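Long-range contacts in imelysin (Bacteroides ovatus ATCC 8483, PDB 3OYV), which is an imelysin-like outer-membrane protein that probably binds metal and may take part in bacterial iron uptake: residues 78-83 / 208-213; 134-139 / 148-153. All blocks are in the same frame, centred on the assembly; numbering follows the deposited sequence.

In the fold
Both contacts lie on the same side of the chain's centre, their centres about 12 Å apart, in an all-helical region of the imelysin fold. Contact 1 joins antiparallel segments of the long helices 71-102 and 189-214 through a thin apolar seam with a salt bridge at its partly exposed margin. Contact 2 is more thoroughly buried and more polar: the end of helix 121-137 meets the start of helix 149-156 through a backbone hydrogen bond, a water and a tyrosine ring. The two share one core, where Ile153 packs on Leu209 and Ile213, Leu149 on Val79, and Ala135 on Cys82. In sequence, contact 2 falls between the two segments of contact 1.

Contact 1. Residues 78-83 / 208-213; sequences IVDKCA and DLKSYI
Val79 sets both its methyl groups against the 208-213 helix, and its CG2 lies 4.0 Å from CD2 of Leu209. That leucine methyl rests against both branches of the valine, about equally near CG1 and CG2. CG1 of Val79, held anti to the backbone N (chi1 172°), also meets the base of the lysine chain, 4.1 Å from CB of Lys210. On its other branch CG2 of Val79 reaches CD1 of Ile213 at 4.3 Å, one helical turn beyond Leu209. Val79 and Lys210 are the backbone pair in register, with their CA atoms 6.6 Å apart. The two segments run antiparallel, at 170° with axes 10.1 Å apart, as neighbours in the helical bundle that makes up much of this protein. Helix 149-156 packs on the same apolar side, and Leu209 also touches Tyr136 and Ile164 of two further helices. At the more exposed margin Lys210 bends at chi2 and chi3, the latter at -35°, which brings its ammonium group round to Asp80. NZ of Lys210 donates to OD1 of Asp80 at 2.7 Å, completing a salt bridge on the syn lone pair of that oxygen. Lys210 has two deposited conformers; the bridge is described for one, so its permanence is uncertain. In this conformer the lysine methylene CE follows at 3.3 Å from the same OD1, while OD2 of Asp80 stays 3.9 Å from NZ. A second lysine of the same helix, Lys206, donates to the backbone oxygen of Asp80.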
loop_
_atom_site.group_PDB
_atom_site.type_symbol
_atom_site.label_atom_id
_atom_site.label_comp_id
_atom_site.label_asym_id
_atom_site.label_seq_id
_atom_site.Cartn_x
_atom_site.Cartn_y
_atom_site.Cartn_z
ATOM N N ILE A 78 15.174 6.149 -4.447
ATOM C CA ILE A 78 14.250 6.611 -3.398
ATOM C C ILE A 78 13.310 7.707 -3.934
ATOM O O ILE A 78 12.083 7.656 -3.771
ATOM C CB ILE A 78 14.984 7.122 -2.135
ATOM C CG1 ILE A 78 15.677 5.949 -1.444
ATOM C CG2 ILE A 78 14.063 7.933 -1.223
ATOM C CD1 ILE A 78 16.680 6.353 -0.370
ATOM N N VAL A 79 13.899 8.707 -4.587
ATOM C CA VAL A 79 13.126 9.850 -5.061
ATOM C C VAL A 79 12.205 9.453 -6.229
ATOM O O VAL A 79 11.034 9.849 -6.256
ATOM C CB VAL A 79 14.052 11.035 -5.419
ATOM C CG1 VAL A 79 13.268 12.167 -6.107
ATOM C CG2 VAL A 79 14.771 11.536 -4.149
ATOM N N ASP A 80 12.725 8.621 -7.127
ATOM C CA ASP A 80 11.920 8.106 -8.250
ATOM C C ASP A 80 10.686 7.388 -7.730
ATOM O O ASP A 80 9.588 7.560 -8.261
ATOM C CB ASP A 80 12.693 7.096 -9.091
ATOM C CG ASP A 80 13.636 7.739 -10.115
ATOM O OD1 ASP A 80 13.535 8.952 -10.359
ATOM O OD2 ASP A 80 14.457 6.975 -10.662
ATOM N N LYS A 81 10.858 6.581 -6.689
ATOM C CA LYS A 81 9.734 5.789 -6.194
ATOM C C LYS A 81 8.732 6.615 -5.385
ATOM O O LYS A 81 7.530 6.311 -5.375
ATOM C CB LYS A 81 10.263 4.590 -5.425
ATOM C CG LYS A 81 10.834 3.554 -6.396
ATOM C CD LYS A 81 9.733 2.791 -7.109
ATOM C CE LYS A 81 10.260 1.878 -8.193
ATOM N NZ LYS A 81 9.117 1.083 -8.756
ATOM N N CYS A 82 9.181 7.713 -4.772
ATOM C CA CYS A 82 8.256 8.719 -4.217
ATOM C C CYS A 82 7.422 9.370 -5.337
ATOM O O CYS A 82 6.192 9.544 -5.205
ATOM C CB CYS A 82 9.022 9.817 -3.467
ATOM S SG CYS A 82 9.714 9.323 -1.856
ATOM N N ALA A 83 8.100 9.785 -6.412
ATOM C CA ALA A 83 7.449 10.405 -7.567
ATOM C C ALA A 83 6.432 9.435 -8.159
ATOM O O ALA A 83 5.290 9.817 -8.463
ATOM C CB ALA A 83 8.490 10.823 -8.634
ATOM N N ASP A 208 12.352 19.043 -9.537
ATOM C CA ASP A 208 13.184 19.949 -8.736
ATOM C C ASP A 208 14.171 19.183 -7.833
ATOM O O ASP A 208 15.334 19.548 -7.695
ATOM C CB ASP A 208 12.291 20.855 -7.896
ATOM C CG ASP A 208 11.277 21.602 -8.734
ATOM O OD1 ASP A 208 10.529 20.973 -9.526
ATOM O OD2 ASP A 208 11.239 22.831 -8.615
ATOM N N LEU A 209 13.716 18.106 -7.214
ATOM C CA LEU A 209 14.521 17.437 -6.168
ATOM C C LEU A 209 15.608 16.562 -6.748
ATOM O O LEU A 209 16.786 16.706 -6.380
ATOM C CB LEU A 209 13.643 16.661 -5.174
ATOM C CG LEU A 209 14.382 15.850 -4.089
ATOM C CD1 LEU A 209 15.275 16.753 -3.244
ATOM C CD2 LEU A 209 13.341 15.109 -3.217
ATOM N N LYS A 210 15.241 15.635 -7.622
ATOM C CA LYS A 210 16.227 14.705 -8.179
ATOM C C LYS A 210 17.344 15.433 -8.913
ATOM O O LYS A 210 18.502 15.076 -8.760
ATOM C CB LYS A 210 15.612 13.662 -9.119
ATOM C CG LYS A 210 16.376 12.345 -9.093
ATOM C CD LYS A 210 16.398 11.598 -10.423
ATOM C CE LYS A 210 15.121 11.760 -11.206
ATOM N NZ LYS A 210 14.904 10.561 -12.071
ATOM N N SER A 211 16.979 16.429 -9.722
ATOM C CA SER A 211 17.952 17.213 -10.500
ATOM C C SER A 211 18.942 17.926 -9.586
ATOM O O SER A 211 20.148 17.984 -9.855
ATOM C CB SER A 211 17.247 18.267 -11.384
ATOM O OG SER A 211 16.454 17.677 -12.411
ATOM N N TYR A 212 18.413 18.498 -8.517
ATOM C CA TYR A 212 19.250 19.244 -7.586
ATOM C C TYR A 212 20.283 18.328 -6.921
ATOM O O TYR A 212 21.462 18.667 -6.828
ATOM C CB TYR A 212 18.400 19.969 -6.557
ATOM C CG TYR A 212 19.228 20.925 -5.737
ATOM C CD1 TYR A 212 19.418 22.247 -6.163
ATOM C CD2 TYR A 212 19.848 20.525 -4.561
ATOM C CE1 TYR A 212 20.212 23.134 -5.428
ATOM C CE2 TYR A 212 20.630 21.416 -3.817
ATOM C CZ TYR A 212 20.800 22.715 -4.254
ATOM O OH TYR A 212 21.591 23.598 -3.529
ATOM N N ILE A 213 19.851 17.145 -6.491
ATOM C CA ILE A 213 20.770 16.166 -5.897
ATOM C C ILE A 213 21.809 15.666 -6.913
ATOM O O ILE A 213 23.005 15.577 -6.606
ATOM C CB ILE A 213 19.981 14.966 -5.287
ATOM C CG1 ILE A 213 19.061 15.472 -4.171
ATOM C CG2 ILE A 213 20.949 13.905 -4.755
ATOM C CD1 ILE A 213 17.964 14.432 -3.725
#

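Contact 2. Residues 134-139 / 148-153; sequences NAYYGS and SLSTVI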
loop_
_atom_site.group_PDB
_atom_site.type_symbol
_atom_site.label_atom_id
_atom_site.label_comp_id
_atom_site.label_asym_id
_atom_site.label_seq_id
_atom_site.Cartn_x
_atom_site.Cartn_y
_atom_site.Cartn_z
ATOM N N ASN A 134 7.458 10.171 4.945
ATOM C CA ASN A 134 8.389 9.356 5.722
ATOM C C ASN A 134 9.727 9.201 5.036
ATOM O O ASN A 134 10.779 9.325 5.670
ATOM C CB ASN A 134 7.781 7.998 6.027
ATOM C CG ASN A 134 6.588 8.072 6.966
ATOM O OD1 ASN A 134 6.253 9.147 7.506
ATOM N ND2 ASN A 134 5.931 6.938 7.177
ATOM N N ALA A 135 9.714 8.944 3.736
ATOM C CA ALA A 135 10.950 8.789 2.973
ATOM C C ALA A 135 11.777 10.066 3.030
ATOM O O ALA A 135 12.991 9.999 3.203
ATOM C CB ALA A 135 10.670 8.416 1.490
ATOM N N TYR A 136 11.129 11.208 2.850
ATOM C CA TYR A 136 11.815 12.500 2.787
ATOM C C TYR A 136 12.348 12.949 4.162
ATOM O O TYR A 136 13.412 13.577 4.253
ATOM C CB TYR A 136 10.878 13.543 2.152
ATOM C CG TYR A 136 11.565 14.862 1.842
ATOM C CD1 TYR A 136 12.595 14.916 0.911
ATOM C CD2 TYR A 136 11.142 16.043 2.451
ATOM C CE1 TYR A 136 13.233 16.130 0.607
ATOM C CE2 TYR A 136 11.779 17.250 2.162
ATOM C CZ TYR A 136 12.810 17.287 1.257
ATOM O OH TYR A 136 13.490 18.464 0.983
ATOM N N TYR A 137 11.598 12.602 5.202
ATOM C CA TYR A 137 11.906 13.014 6.590
ATOM C C TYR A 137 12.812 12.027 7.335
ATOM O O TYR A 137 13.340 12.346 8.406
ATOM C CB TYR A 137 10.623 13.171 7.389
ATOM C CG TYR A 137 9.763 14.407 7.129
ATOM C CD1 TYR A 137 9.951 15.220 6.029
ATOM C CD2 TYR A 137 8.730 14.750 8.009
ATOM C CE1 TYR A 137 9.131 16.366 5.838
ATOM C CE2 TYR A 137 7.947 15.880 7.829
ATOM C CZ TYR A 137 8.127 16.678 6.729
ATOM O OH TYR A 137 7.326 17.803 6.525
ATOM N N GLY A 138 13.000 10.828 6.784
ATOM C CA GLY A 138 13.780 9.793 7.471
ATOM C C GLY A 138 13.188 9.332 8.774
ATOM O O GLY A 138 13.901 9.053 9.731
ATOM N N SER A 139 11.863 9.279 8.832
ATOM C CA SER A 139 11.181 8.871 10.049
ATOM C C SER A 139 9.763 8.399 9.761
ATOM O O SER A 139 9.257 8.559 8.644
ATOM C CB SER A 139 11.104 10.050 11.012
ATOM O OG SER A 139 10.111 10.989 10.557
ATOM N N SER A 148 18.354 12.898 7.043
ATOM C CA SER A 148 17.255 12.792 6.077
ATOM C C SER A 148 17.565 13.637 4.861
ATOM O O SER A 148 18.336 14.594 4.947
ATOM C CB SER A 148 15.947 13.251 6.704
ATOM O OG SER A 148 15.961 14.651 7.005
ATOM N N LEU A 149 16.896 13.320 3.752
ATOM C CA LEU A 149 16.982 14.148 2.572
ATOM C C LEU A 149 16.538 15.551 2.926
ATOM O O LEU A 149 17.140 16.512 2.464
ATOM C CB LEU A 149 16.109 13.595 1.442
ATOM C CG LEU A 149 16.605 12.374 0.685
ATOM C CD1 LEU A 149 15.551 11.942 -0.345
ATOM C CD2 LEU A 149 17.958 12.682 0.015
ATOM N N SER A 150 15.467 15.690 3.702
ATOM C CA SER A 150 14.988 17.031 4.061
ATOM C C SER A 150 16.080 17.868 4.732
ATOM O O SER A 150 16.270 19.032 4.357
ATOM C CB SER A 150 13.778 16.945 4.964
ATOM O OG SER A 150 13.241 18.228 5.295
ATOM N N THR A 151 16.818 17.284 5.673
ATOM C CA THR A 151 17.866 18.047 6.341
ATOM C C THR A 151 18.983 18.425 5.391
ATOM O O THR A 151 19.477 19.561 5.441
ATOM C CB THR A 151 18.377 17.271 7.563
ATOM O OG1 THR A 151 17.298 17.160 8.502
ATOM C CG2 THR A 151 19.585 17.945 8.245
ATOM N N VAL A 152 19.364 17.514 4.502
ATOM C CA VAL A 152 20.399 17.796 3.503
ATOM C C VAL A 152 19.969 18.930 2.566
ATOM O O VAL A 152 20.743 19.863 2.309
ATOM C CB VAL A 152 20.779 16.548 2.702
ATOM C CG1 VAL A 152 21.682 16.874 1.526
ATOM C CG2 VAL A 152 21.448 15.479 3.595
ATOM N N ILE A 153 18.745 18.851 2.042
ATOM C CA ILE A 153 18.253 19.883 1.128
ATOM C C ILE A 153 18.091 21.212 1.887
ATOM O O ILE A 153 18.456 22.267 1.335
ATOM C CB ILE A 153 16.949 19.472 0.403
ATOM C CG1 ILE A 153 17.125 18.170 -0.397
ATOM C CG2 ILE A 153 16.480 20.604 -0.559
ATOM C CD1 ILE A 153 18.193 18.183 -1.524
HETATM O O HOH W 1 15.508 10.818 3.937
#
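Tyr136 O, in the last turn of helix 121-137, accepts a hydrogen bond from Ser150 N, in the first turn of helix 149-156, at 3.0 Å with an N-H...O angle of 156°. Beside it a water links Ala135 O with Leu149 N, accepting from the latter, so two amides of the new helix's first turn are met at the end of the old one. Gly138, with positive phi, leaves the helix where its CA comes 4.8 Å from that of Ser148; a CB here would crowd Ser148 CB. With chi1 at -171° the Tyr136 side chain swings out beside its carbonyl carbon and lays the ring against the first turn of helix 149-156. Ser150 CB makes a CH-pi contact over one face, 3.9 Å from the ring centroid. Leu149 CB approaches CD1 of Tyr136 at 3.8 Å, while the phenol oxygen OH reaches CB of Ile153 at 3.6 Å. That hydroxyl and Ser150 OG both hydrogen-bond OD1 of Asp161, which ties the pair to helix 158-177. A leucine in place of Tyr136 would probably leave Asp161 with one partner fewer and Ser150 CB without the ring face it packs on. Ser148 CB sits 3.2 Å from Tyr137 O. Ser148 OG accepts from Thr151 N at 3.1 Å and is also hydrogen-bonded to Asn145 O in the connecting loop. These are two successive helices joined by a short loop, the second N-capped by Ser148, its first-turn amides met at the carbonyl end of the first.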